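Local atomic coordinates of probable porin (Pseudomonas aeruginosa, PDB entry 4FT6), a protein that forms an outer-membrane beta-barrel of the OprD porin family and probably lets small solutes pass. Residues A[348-353]-A[366-371]. Sequence-based numbering, arbitrary orientation.
Sequences DVDVAY and RWRNAM. With C8E ((hydroxyethyloxy)tri(ethyloxy)octane), chain E.
Asp-350 OD1 lies over one face of the Arg-366 guanidinium, in a salt bridge of 3.1 Å to Arg-366 NE. The oxygen sits well out of that plane, and no N-H points at it. The CG of Arg-368 lies at the edge of the same group, in its plane. Arg-366 NH2 in turn lies over one face of the Arg-368 guanidinium, near the rim. Asp-350 OD2 makes a second salt bridge, 3.3 Å to Arg-368 NE, with carboxylate and guanidinium planes 42° apart. One carboxylate is thus shared by two arginines, each oxygen serving one NE. The extended Arg-366 chain carries its NE to OD1; the Arg-368 chain, bent at chi3 (55°), has NE at OD2.

The Trp-367 ring has Asn-369 CB over one face. Val-351 CG2 approaches Trp-367 CE3 obliquely at 4.2 Å. C8E detergent carbon C5 lies at the ring edge, 3.7 Å from Trp-367 CH2. Asn-383 OD1 accepts hydrogen bonds from Trp-367 NE1 and Asn-369 ND2; Asn-369 OD1 bonds Arg-347.

Val-349/Asn-369 and Val-351/Trp-367 each make two backbone hydrogen bonds. In this antiparallel hairpin of a porin barrel, the charged face probably lines the channel. The opposite face, with Val-349, Val-351, Trp-367, Asn-369 and detergent, is consistent with the membrane side.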
loop_
_atom_site.group_PDB
_atom_site.type_symbol
_atom_site.label_atom_id
_atom_site.label_comp_id
_atom_site.label_asym_id
_atom_site.label_seq_id
_atom_site.Cartn_x
_atom_site.Cartn_y
_atom_site.Cartn_z
ATOM N N ASP A 348 4.247 -11.927 -11.888
ATOM C CA ASP A 348 3.204 -10.924 -12.098
ATOM C C ASP A 348 3.336 -10.341 -13.485
ATOM O O ASP A 348 4.436 -10.261 -14.009
ATOM C CB ASP A 348 3.343 -9.773 -11.095
ATOM C CG ASP A 348 3.031 -10.181 -9.666
ATOM O OD1 ASP A 348 2.536 -11.309 -9.453
ATOM O OD2 ASP A 348 3.279 -9.355 -8.752
ATOM N N VAL A 349 2.222 -9.916 -14.071
ATOM C CA VAL A 349 2.239 -9.205 -15.348
ATOM C C VAL A 349 1.245 -8.059 -15.321
ATOM O O VAL A 349 0.071 -8.251 -14.999
ATOM C CB VAL A 349 1.917 -10.124 -16.539
ATOM C CG1 VAL A 349 1.621 -9.293 -17.789
ATOM C CG2 VAL A 349 3.068 -11.071 -16.796
ATOM N N ASP A 350 1.723 -6.865 -15.648
ATOM C CA ASP A 350 0.909 -5.662 -15.561
ATOM C C ASP A 350 0.868 -5.007 -16.926
ATOM O O ASP A 350 1.912 -4.718 -17.511
ATOM C CB ASP A 350 1.544 -4.691 -14.566
ATOM C CG ASP A 350 0.523 -4.009 -13.672
ATOM O OD1 ASP A 350 -0.055 -2.972 -14.077
ATOM O OD2 ASP A 350 0.310 -4.507 -12.548
ATOM N N VAL A 351 -0.326 -4.787 -17.457
ATOM C CA VAL A 351 -0.453 -3.989 -18.667
ATOM C C VAL A 351 -1.435 -2.869 -18.386
ATOM O O VAL A 351 -2.486 -3.095 -17.781
ATOM C CB VAL A 351 -0.936 -4.814 -19.850
ATOM C CG1 VAL A 351 -0.973 -3.950 -21.096
ATOM C CG2 VAL A 351 -0.014 -6.005 -20.064
ATOM N N ALA A 352 -1.087 -1.653 -18.788
ATOM C CA ALA A 352 -1.956 -0.519 -18.517
ATOM C C ALA A 352 -2.047 0.400 -19.721
ATOM O O ALA A 352 -1.069 0.595 -20.456
ATOM C CB ALA A 352 -1.486 0.248 -17.280
ATOM N N TYR A 353 -3.239 0.946 -19.926
ATOM C CA TYR A 353 -3.442 1.952 -20.952
ATOM C C TYR A 353 -4.293 3.105 -20.420
ATOM O O TYR A 353 -5.304 2.895 -19.746
ATOM C CB TYR A 353 -4.087 1.347 -22.188
ATOM C CG TYR A 353 -4.201 2.314 -23.330
ATOM C CD1 TYR A 353 -3.072 2.738 -24.018
ATOM C CD2 TYR A 353 -5.436 2.791 -23.740
ATOM C CE1 TYR A 353 -3.168 3.620 -25.084
ATOM C CE2 TYR A 353 -5.543 3.679 -24.806
ATOM C CZ TYR A 353 -4.404 4.086 -25.473
ATOM O OH TYR A 353 -4.488 4.961 -26.531
ATOM N N ARG A 366 -6.607 -1.270 -16.988
ATOM C CA ARG A 366 -5.401 -1.954 -16.558
ATOM C C ARG A 366 -5.694 -3.404 -16.199
ATOM O O ARG A 366 -6.691 -3.709 -15.538
ATOM C CB ARG A 366 -4.807 -1.204 -15.363
ATOM C CG ARG A 366 -3.835 -1.982 -14.507
ATOM C CD ARG A 366 -3.238 -1.038 -13.488
ATOM N NE ARG A 366 -2.454 -1.729 -12.468
ATOM C CZ ARG A 366 -1.686 -1.113 -11.577
ATOM N NH1 ARG A 366 -1.593 0.208 -11.591
ATOM N NH2 ARG A 366 -1.011 -1.816 -10.681
ATOM N N TRP A 367 -4.824 -4.301 -16.638
ATOM C CA TRP A 367 -5.012 -5.716 -16.366
ATOM C C TRP A 367 -3.830 -6.237 -15.548
ATOM O O TRP A 367 -2.667 -6.004 -15.896
ATOM C CB TRP A 367 -5.175 -6.469 -17.688
ATOM C CG TRP A 367 -5.046 -7.957 -17.599
ATOM C CD1 TRP A 367 -5.730 -8.799 -16.763
ATOM C CD2 TRP A 367 -4.210 -8.791 -18.418
ATOM N NE1 TRP A 367 -5.351 -10.106 -17.004
ATOM C CE2 TRP A 367 -4.418 -10.124 -18.010
ATOM C CE3 TRP A 367 -3.295 -8.537 -19.441
ATOM C CZ2 TRP A 367 -3.740 -11.201 -18.597
ATOM C CZ3 TRP A 367 -2.626 -9.604 -20.023
ATOM C CH2 TRP A 367 -2.851 -10.919 -19.601
ATOM N N ARG A 368 -4.118 -6.917 -14.444
ATOM C CA ARG A 368 -3.052 -7.484 -13.630
ATOM C C ARG A 368 -3.228 -8.985 -13.501
ATOM O O ARG A 368 -4.293 -9.472 -13.085
ATOM C CB ARG A 368 -3.000 -6.825 -12.254
ATOM C CG ARG A 368 -2.973 -5.303 -12.334
ATOM C CD ARG A 368 -2.985 -4.654 -10.969
ATOM N NE ARG A 368 -1.898 -5.158 -10.136
ATOM C CZ ARG A 368 -1.699 -4.827 -8.866
ATOM N NH1 ARG A 368 -2.510 -3.972 -8.251
ATOM N NH2 ARG A 368 -0.681 -5.364 -8.212
ATOM N N ASN A 369 -2.172 -9.709 -13.864
ATOM C CA ASN A 369 -2.196 -11.163 -13.875
ATOM C C ASN A 369 -1.066 -11.726 -13.018
ATOM O O ASN A 369 0.068 -11.246 -13.100
ATOM C CB ASN A 369 -2.060 -11.670 -15.314
ATOM C CG ASN A 369 -2.315 -13.145 -15.430
ATOM O OD1 ASN A 369 -1.429 -13.959 -15.196
ATOM N ND2 ASN A 369 -3.537 -13.503 -15.792
ATOM N N ALA A 370 -1.360 -12.732 -12.194
ATOM C CA ALA A 370 -0.324 -13.310 -11.333
ATOM C C ALA A 370 -0.449 -14.813 -11.163
ATOM O O ALA A 370 -1.555 -15.340 -11.019
ATOM C CB ALA A 370 -0.311 -12.644 -9.982
ATOM N N MET A 371 0.699 -15.487 -11.174
ATOM C CA MET A 371 0.768 -16.899 -10.854
ATOM C C MET A 371 1.576 -17.042 -9.580
ATOM O O MET A 371 2.631 -16.414 -9.437
ATOM C CB MET A 371 1.474 -17.682 -11.969
ATOM C CG MET A 371 0.718 -17.799 -13.286
ATOM S SD MET A 371 1.491 -19.006 -14.391
ATOM C CE MET A 371 0.345 -19.023 -15.764
HETATM C C1 C8E E . -1.015 -18.971 -18.963
HETATM C C2 C8E E . -0.283 -17.671 -19.272
HETATM C C3 C8E E . -0.920 -16.486 -18.539
HETATM C C4 C8E E . -1.662 -15.562 -19.500
HETATM C C5 C8E E . -1.042 -14.163 -19.573
HETATM C C6 C8E E . 0.482 -14.200 -19.501
HETATM C C7 C8E E . 1.133 -12.868 -19.880
HETATM C C8 C8E E . 0.623 -12.271 -21.190
HETATM O O9 C8E E . 1.028 -10.919 -21.296
HETATM C C10 C8E E . 2.017 -10.678 -22.277
HETATM C C11 C8E E . 2.339 -9.183 -22.367
HETATM O O12 C8E E . 3.107 -8.772 -21.251
HETATM C C13 C8E E . 4.402 -8.315 -21.589
#